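Local coordinates for tubulin-like protein CetZ (Methanosaeta thermophila, PDB 3ZID), which binds GTP, has GTPase activity and is probably involved in the control of cell shape in archaea as a tubulin-like cytoskeletal protein, at residues A249-L254 against V316-L320; A270-V276 against I300-G306. All coordinates share one frame; numbering follows the deposited sequence.

Interaction 1 (A249-L254 against V316-L320); sequences AIKNSL and VLSVL
Ser318 reaches from its strand to the carbonyl of Ser253 and gives it its hydroxyl hydrogen, with Ser318 OG 2.8 Å from Ser253 O. The distance is ordinary, but the donor stands above the carbonyl plane, 51° out of it, and so does not lie on a lone pair. Ser253 turns its own hydroxyl back along its segment: with chi1 at 75°, OG sits between the backbone N and the carbonyl carbon and donates to Ile250 O at 2.8 Å. The amide of Ser253 makes weak bonds to the carbonyls of Ala249 and Ile250, so the hydroxyl bond probably helps to hold this turn. The same OG leans against the CG1 methyl of Val316, 3.4 Å away. A small residue suits this place, since its CB and OG fit between segments 249-254 and 316-320. The two methyls of Val316 share the work: CG1, anti to the backbone N (chi1 178°), meets Ser253, while CG2 packs on Ala249 CB at 3.7 Å. Further along, Leu254 brings CD2 against Ser318 CB (3.5 Å) and Leu320 CD2 (3.6 Å), the two leucine side chains crossing at a slant. Were Ser253 an alanine, Ile250 O would probably lose its hydroxyl donor and a gap would be likely to open beside Val316 CG1. The contact lays helix 246-252 against one face of the mixed four-stranded sheet, next to Tyr237 of the neighbouring strand 232-238, while Leu317 and Val319 point to the other face, toward helix 186-210. Each of the two buried serine hydroxyls donates to a carbonyl oxygen, so its polarity is satisfied within the apolar layer.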
ATOM      1  N   ALA A 249       1.602   8.254  23.256  1.00 32.92           N
ATOM      2  CA  ALA A 249       1.395   7.152  22.342  1.00 29.44           C
ATOM      3  C   ALA A 249       0.475   7.595  21.195  1.00 30.94           C
ATOM      4  O   ALA A 249       0.781   7.314  20.057  1.00 24.04           O
ATOM      5  CB  ALA A 249       0.863   5.926  23.059  1.00 29.90           C
ATOM      6  N   ILE A 250      -0.633   8.290  21.481  1.00 30.24           N
ATOM      7  CA  ILE A 250      -1.543   8.770  20.433  1.00 22.56           C
ATOM      8  C   ILE A 250      -0.868   9.741  19.488  1.00 33.74           C
ATOM      9  O   ILE A 250      -0.924   9.543  18.277  1.00 28.85           O
ATOM     10  CB  ILE A 250      -2.827   9.405  20.971  1.00 25.47           C
ATOM     11  CG1 ILE A 250      -3.723   8.318  21.553  1.00 25.39           C
ATOM     12  CG2 ILE A 250      -3.568  10.128  19.835  1.00 28.79           C
ATOM     13  CD1 ILE A 250      -4.945   8.850  22.279  1.00 30.26           C
ATOM     14  N   LYS A 251      -0.160  10.737  20.013  1.00 33.98           N
ATOM     15  CA  LYS A 251       0.591  11.699  19.178  1.00 31.83           C
ATOM     16  C   LYS A 251       1.663  11.083  18.282  1.00 29.42           C
ATOM     17  O   LYS A 251       1.790  11.462  17.129  1.00 34.39           O
ATOM     18  CB  LYS A 251       1.268  12.755  20.067  1.00 44.69           C
ATOM     19  CG  LYS A 251       2.225  13.656  19.284  1.00 55.56           C
ATOM     20  CD  LYS A 251       2.756  14.837  20.104  1.00 63.24           C
ATOM     21  CE  LYS A 251       3.673  15.714  19.238  1.00 65.02           C
ATOM     22  NZ  LYS A 251       4.002  17.038  19.859  1.00 68.96           N
ATOM     23  N   ASN A 252       2.452  10.165  18.836  1.00 25.26           N
ATOM     24  CA  ASN A 252       3.556   9.520  18.114  1.00 30.34           C
ATOM     25  C   ASN A 252       3.148   8.635  16.912  1.00 30.57           C
ATOM     26  O   ASN A 252       3.936   8.401  16.008  1.00 33.37           O
ATOM     27  CB  ASN A 252       4.368   8.690  19.088  1.00 34.11           C
ATOM     28  CG  ASN A 252       5.234   9.533  19.958  1.00 39.53           C
ATOM     29  OD1 ASN A 252       5.492  10.688  19.641  1.00 34.89           O
ATOM     30  ND2 ASN A 252       5.612   9.002  21.114  1.00 37.59           N
ATOM     31  N   SER A 253       1.934   8.090  16.960  1.00 30.30           N
ATOM     32  CA  SER A 253       1.325   7.328  15.858  1.00 32.24           C
ATOM     33  C   SER A 253       0.772   8.252  14.795  1.00 31.02           C
ATOM     34  O   SER A 253       0.393   7.796  13.718  1.00 32.16           O
ATOM     35  CB  SER A 253       0.200   6.430  16.352  1.00 29.56           C
ATOM     36  OG  SER A 253      -0.941   7.225  16.622  1.00 29.45           O
ATOM     37  N   LEU A 254       0.644   9.538  15.127  1.00 23.09           N
ATOM     38  CA  LEU A 254       0.151  10.491  14.140  1.00 26.98           C
ATOM     39  C   LEU A 254       1.232  11.399  13.595  1.00 32.71           C
ATOM     40  O   LEU A 254       0.975  12.192  12.694  1.00 31.41           O
ATOM     41  CB  LEU A 254      -0.964  11.364  14.700  1.00 24.76           C
ATOM     42  CG  LEU A 254      -2.220  10.639  15.111  1.00 27.17           C
ATOM     43  CD1 LEU A 254      -3.105  11.656  15.790  1.00 35.09           C
ATOM     44  CD2 LEU A 254      -2.847  10.100  13.852  1.00 25.15           C
ATOM     45  N   VAL A 316      -0.673   2.044  19.759  1.00 14.67           N
ATOM     46  CA  VAL A 316      -1.716   2.786  19.099  1.00 14.77           C
ATOM     47  C   VAL A 316      -1.604   2.570  17.605  1.00 16.05           C
ATOM     48  O   VAL A 316      -0.515   2.630  17.026  1.00 15.73           O
ATOM     49  CB  VAL A 316      -1.621   4.299  19.406  1.00 18.48           C
ATOM     50  CG1 VAL A 316      -2.706   5.069  18.652  1.00 21.59           C
ATOM     51  CG2 VAL A 316      -1.755   4.545  20.909  1.00 19.88           C
ATOM     52  N   LEU A 317      -2.748   2.320  17.000  1.00 14.49           N
ATOM     53  CA  LEU A 317      -2.866   2.313  15.559  1.00 19.95           C
ATOM     54  C   LEU A 317      -3.739   3.473  15.130  1.00 17.77           C
ATOM     55  O   LEU A 317      -4.823   3.684  15.651  1.00 20.51           O
ATOM     56  CB  LEU A 317      -3.475   1.002  15.076  1.00 16.41           C
ATOM     57  CG  LEU A 317      -3.696   0.942  13.554  1.00 17.79           C
ATOM     58  CD1 LEU A 317      -2.419   0.590  12.878  1.00 15.52           C
ATOM     59  CD2 LEU A 317      -4.758  -0.089  13.233  1.00 18.68           C
ATOM     60  N   SER A 318      -3.268   4.214  14.147  1.00 15.84           N
ATOM     61  CA  SER A 318      -4.078   5.265  13.567  1.00 27.22           C
ATOM     62  C   SER A 318      -4.368   4.956  12.096  1.00 26.99           C
ATOM     63  O   SER A 318      -3.484   4.552  11.339  1.00 26.03           O
ATOM     64  CB  SER A 318      -3.369   6.615  13.721  1.00 29.11           C
ATOM     65  OG  SER A 318      -2.089   6.587  13.104  1.00 32.83           O
ATOM     66  N   VAL A 319      -5.622   5.111  11.710  1.00 25.27           N
ATOM     67  CA  VAL A 319      -6.000   4.948  10.317  1.00 24.85           C
ATOM     68  C   VAL A 319      -6.364   6.340   9.893  1.00 21.79           C
ATOM     69  O   VAL A 319      -7.268   6.936  10.451  1.00 19.52           O
ATOM     70  CB  VAL A 319      -7.197   3.989  10.123  1.00 27.91           C
ATOM     71  CG1 VAL A 319      -7.512   3.813   8.618  1.00 22.49           C
ATOM     72  CG2 VAL A 319      -6.925   2.620  10.819  1.00 13.72           C
ATOM     73  N   LEU A 320      -5.622   6.870   8.932  1.00 18.97           N
ATOM     74  CA  LEU A 320      -5.811   8.243   8.470  1.00 23.40           C
ATOM     75  C   LEU A 320      -6.379   8.252   7.068  1.00 23.96           C
ATOM     76  O   LEU A 320      -6.054   7.402   6.248  1.00 26.72           O
ATOM     77  CB  LEU A 320      -4.488   8.987   8.419  1.00 26.79           C
ATOM     78  CG  LEU A 320      -3.754   9.214   9.728  1.00 34.62           C
ATOM     79  CD1 LEU A 320      -2.514  10.059   9.458  1.00 34.36           C
ATOM     80  CD2 LEU A 320      -4.680   9.897  10.717  1.00 38.42           C
TER

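Interaction 2 (A270-V276 against I300-G306); sequences AGRAMIV and IGHVFKG
Residues 271-276 and 301-306 run side by side as parallel chains, the short strand axes approaching to 4.5 Å and crossing at -16°, in a ladder of five backbone hydrogen bonds from His302 N to Gly271 O through to Gly306 N to Ile275 O. The central rung, Phe304 N to Ala273 O, is 2.8 Å long and nearly straight at 168°. On the face bearing Arg272, Met274 and Phe304, the arginine runs beside His302 and points the same way; Arg272 CG meets the imidazole at its edge, in plane, 4.0 Å from His302 CD2. The guanidinium and ring planes are 74° apart, and Arg272 NH1 is hydrogen-bonded to Thr223 O. Phe304, in the outermost strand, packs against helix 219-225, while the long unbranched chain of Met274, bent at its last torsion, leads away and touches Phe221 and Leu204. The pairing closes a beta-alpha-beta unit in which helix 286-296 connects the two strands. That helix lies over the other face, where apolar branches meet: Ile275 CG1 is 3.8 Å from Val303 CG1, and Leu296 and Ile293 of the helix touch these two residues in turn. Just before the second strand, Ile300 lays CG2 4.0 Å from Ala273 CB, whose small methyl accepts the branched neighbour.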
ATOM      1  N   ALA A 270      -5.033  15.443   7.038  1.00 27.07           N
ATOM      2  CA  ALA A 270      -5.918  14.323   7.347  1.00 28.53           C
ATOM      3  C   ALA A 270      -7.312  14.830   7.672  1.00 29.76           C
ATOM      4  O   ALA A 270      -7.472  15.666   8.557  1.00 32.37           O
ATOM      5  CB  ALA A 270      -5.368  13.495   8.525  1.00 24.16           C
ATOM      6  N   GLY A 271      -8.312  14.345   6.938  1.00 27.07           N
ATOM      7  CA  GLY A 271      -9.701  14.714   7.183  1.00 27.69           C
ATOM      8  C   GLY A 271     -10.433  13.837   8.188  1.00 27.44           C
ATOM      9  O   GLY A 271     -11.262  14.326   8.951  1.00 29.49           O
ATOM     10  N   ARG A 272     -10.142  12.538   8.162  1.00 29.40           N
ATOM     11  CA  ARG A 272     -10.757  11.563   9.063  1.00 29.29           C
ATOM     12  C   ARG A 272      -9.712  10.624   9.633  1.00 25.37           C
ATOM     13  O   ARG A 272      -8.681  10.367   9.003  1.00 22.66           O
ATOM     14  CB  ARG A 272     -11.844  10.745   8.358  1.00 31.28           C
ATOM     15  CG  ARG A 272     -13.031  11.575   7.904  1.00 41.98           C
ATOM     16  CD  ARG A 272     -13.941  10.829   6.944  1.00 47.03           C
ATOM     17  NE  ARG A 272     -14.916  11.743   6.351  1.00 54.59           N
ATOM     18  CZ  ARG A 272     -15.941  11.378   5.588  1.00 55.55           C
ATOM     19  NH1 ARG A 272     -16.152  10.099   5.311  1.00 51.34           N
ATOM     20  NH2 ARG A 272     -16.758  12.302   5.103  1.00 61.90           N
ATOM     21  N   ALA A 273      -9.982  10.113  10.833  1.00 22.88           N
ATOM     22  CA  ALA A 273      -9.100   9.128  11.449  1.00 21.76           C
ATOM     23  C   ALA A 273      -9.853   8.137  12.353  1.00 26.23           C
ATOM     24  O   ALA A 273     -10.928   8.433  12.877  1.00 24.78           O
ATOM     25  CB  ALA A 273      -7.989   9.816  12.224  1.00 19.82           C
ATOM     26  N   MET A 274      -9.297   6.936  12.464  1.00 25.19           N
ATOM     27  CA  MET A 274      -9.717   5.956  13.450  1.00 15.96           C
ATOM     28  C   MET A 274      -8.484   5.690  14.320  1.00 21.08           C
ATOM     29  O   MET A 274      -7.422   5.333  13.811  1.00 20.31           O
ATOM     30  CB  MET A 274     -10.198   4.664  12.783  1.00 20.91           C
ATOM     31  CG  MET A 274     -10.763   3.609  13.759  1.00 30.35           C
ATOM     32  SD  MET A 274     -11.434   2.166  12.888  1.00 40.66           S
ATOM     33  CE  MET A 274      -9.980   1.513  12.102  1.00 46.44           C
ATOM     34  N   ILE A 275      -8.595   5.947  15.619  1.00 21.42           N
ATOM     35  CA  ILE A 275      -7.494   5.699  16.547  1.00 19.89           C
ATOM     36  C   ILE A 275      -7.835   4.501  17.438  1.00 24.10           C
ATOM     37  O   ILE A 275      -8.858   4.512  18.106  1.00 20.32           O
ATOM     38  CB  ILE A 275      -7.216   6.929  17.452  1.00 30.04           C
ATOM     39  CG1 ILE A 275      -7.066   8.217  16.633  1.00 34.17           C
ATOM     40  CG2 ILE A 275      -6.002   6.689  18.329  1.00 16.04           C
ATOM     41  CD1 ILE A 275      -5.890   8.244  15.724  1.00 36.71           C
ATOM     42  N   VAL A 276      -7.000   3.471  17.428  1.00 18.54           N
ATOM     43  CA  VAL A 276      -7.221   2.290  18.248  1.00 19.70           C
ATOM     44  C   VAL A 276      -6.126   2.215  19.293  1.00 22.69           C
ATOM     45  O   VAL A 276      -4.948   2.252  18.955  1.00 16.82           O
ATOM     46  CB  VAL A 276      -7.197   0.975  17.412  1.00 16.94           C
ATOM     47  CG1 VAL A 276      -7.489  -0.242  18.310  1.00 17.88           C
ATOM     48  CG2 VAL A 276      -8.197   1.048  16.290  1.00 21.77           C
ATOM     49  N   ILE A 300      -7.959  17.269  12.871  1.00 42.65           N
ATOM     50  CA  ILE A 300      -8.622  16.201  12.121  1.00 39.98           C
ATOM     51  C   ILE A 300     -10.144  16.288  12.263  1.00 42.16           C
ATOM     52  O   ILE A 300     -10.664  16.106  13.362  1.00 43.74           O
ATOM     53  CB  ILE A 300      -8.132  14.807  12.562  1.00 33.68           C
ATOM     54  CG1 ILE A 300      -6.621  14.699  12.432  1.00 33.46           C
ATOM     55  CG2 ILE A 300      -8.836  13.714  11.763  1.00 22.96           C
ATOM     56  CD1 ILE A 300      -6.082  13.362  12.902  1.00 36.01           C
ATOM     57  N   GLY A 301     -10.852  16.515  11.161  1.00 40.26           N
ATOM     58  CA  GLY A 301     -12.303  16.638  11.186  1.00 44.34           C
ATOM     59  C   GLY A 301     -13.171  15.642  11.958  1.00 47.13           C
ATOM     60  O   GLY A 301     -13.961  16.033  12.815  1.00 48.06           O
ATOM     61  N   HIS A 302     -13.023  14.357  11.660  1.00 41.07           N
ATOM     62  CA  HIS A 302     -13.797  13.306  12.310  1.00 38.04           C
ATOM     63  C   HIS A 302     -12.879  12.214  12.840  1.00 31.11           C
ATOM     64  O   HIS A 302     -12.126  11.617  12.080  1.00 28.51           O
ATOM     65  CB  HIS A 302     -14.776  12.688  11.310  1.00 51.80           C
ATOM     66  CG  HIS A 302     -15.672  13.684  10.640  1.00 67.55           C
ATOM     67  ND1 HIS A 302     -16.650  14.386  11.313  1.00 74.08           N
ATOM     68  CD2 HIS A 302     -15.730  14.102   9.350  1.00 71.24           C
ATOM     69  CE1 HIS A 302     -17.275  15.187  10.468  1.00 74.36           C
ATOM     70  NE2 HIS A 302     -16.735  15.035   9.271  1.00 72.77           N
ATOM     71  N   VAL A 303     -12.910  11.963  14.141  1.00 32.18           N
ATOM     72  CA  VAL A 303     -12.068  10.921  14.715  1.00 33.10           C
ATOM     73  C   VAL A 303     -12.903   9.871  15.423  1.00 30.31           C
ATOM     74  O   VAL A 303     -13.715  10.195  16.273  1.00 30.05           O
ATOM     75  CB  VAL A 303     -11.073  11.504  15.728  1.00 35.47           C
ATOM     76  CG1 VAL A 303     -10.170  10.396  16.273  1.00 28.25           C
ATOM     77  CG2 VAL A 303     -10.260  12.627  15.085  1.00 31.64           C
ATOM     78  N   PHE A 304     -12.716   8.615  15.047  1.00 28.77           N
ATOM     79  CA  PHE A 304     -13.351   7.492  15.740  1.00 26.17           C
ATOM     80  C   PHE A 304     -12.298   6.830  16.595  1.00 23.60           C
ATOM     81  O   PHE A 304     -11.111   6.863  16.272  1.00 25.84           O
ATOM     82  CB  PHE A 304     -13.865   6.449  14.749  1.00 21.81           C
ATOM     83  CG  PHE A 304     -14.871   6.968  13.797  1.00 33.22           C
ATOM     84  CD1 PHE A 304     -16.198   7.071  14.165  1.00 31.08           C
ATOM     85  CD2 PHE A 304     -14.490   7.377  12.532  1.00 31.25           C
ATOM     86  CE1 PHE A 304     -17.130   7.548  13.282  1.00 34.21           C
ATOM     87  CE2 PHE A 304     -15.418   7.866  11.646  1.00 36.28           C
ATOM     88  CZ  PHE A 304     -16.737   7.954  12.021  1.00 35.91           C
ATOM     89  N   LYS A 305     -12.719   6.246  17.703  1.00 22.96           N
ATOM     90  CA  LYS A 305     -11.768   5.626  18.595  1.00 25.14           C
ATOM     91  C   LYS A 305     -12.234   4.266  19.003  1.00 23.41           C
ATOM     92  O   LYS A 305     -13.434   3.992  19.030  1.00 29.81           O
ATOM     93  CB  LYS A 305     -11.519   6.500  19.819  1.00 32.66           C
ATOM     94  CG  LYS A 305     -12.624   6.443  20.846  1.00 35.47           C
ATOM     95  CD  LYS A 305     -12.340   7.446  21.943  1.00 46.47           C
ATOM     96  CE  LYS A 305     -13.221   7.197  23.151  1.00 46.64           C
ATOM     97  NZ  LYS A 305     -12.913   5.866  23.717  1.00 52.67           N
ATOM     98  N   GLY A 306     -11.268   3.398  19.265  1.00 21.82           N
ATOM     99  CA  GLY A 306     -11.539   2.065  19.743  1.00 28.33           C
ATOM    100  C   GLY A 306     -10.533   1.728  20.830  1.00 25.32           C
ATOM    101  O   GLY A 306      -9.369   2.080  20.735  1.00 20.19           O
TER

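Overall arrangement
The two contacts have centres about 10 Å apart and meet in the mixed sheet ordered 232-238, 315-322, 270-279, 302-309. Strands 315-322 and 270-279 are neighbours in it, joined by probable backbone hydrogen bonds such as Val319 N to Met274 O, 2.8 Å. Along the chain interaction 2 is nested inside the loop closed by interaction 1: helix 246-252 leads to strand 270-279, and strand 302-309 to strand 315-322. Helices 246-252 and 286-296 pack on the same face and touch each other through Ile250 and Ile293, while helix 186-210 lines the other face. Together they build the sheet-and-helix layer of the C-terminal part of this tubulin/FtsZ-type fold, away from the nucleotide pocket.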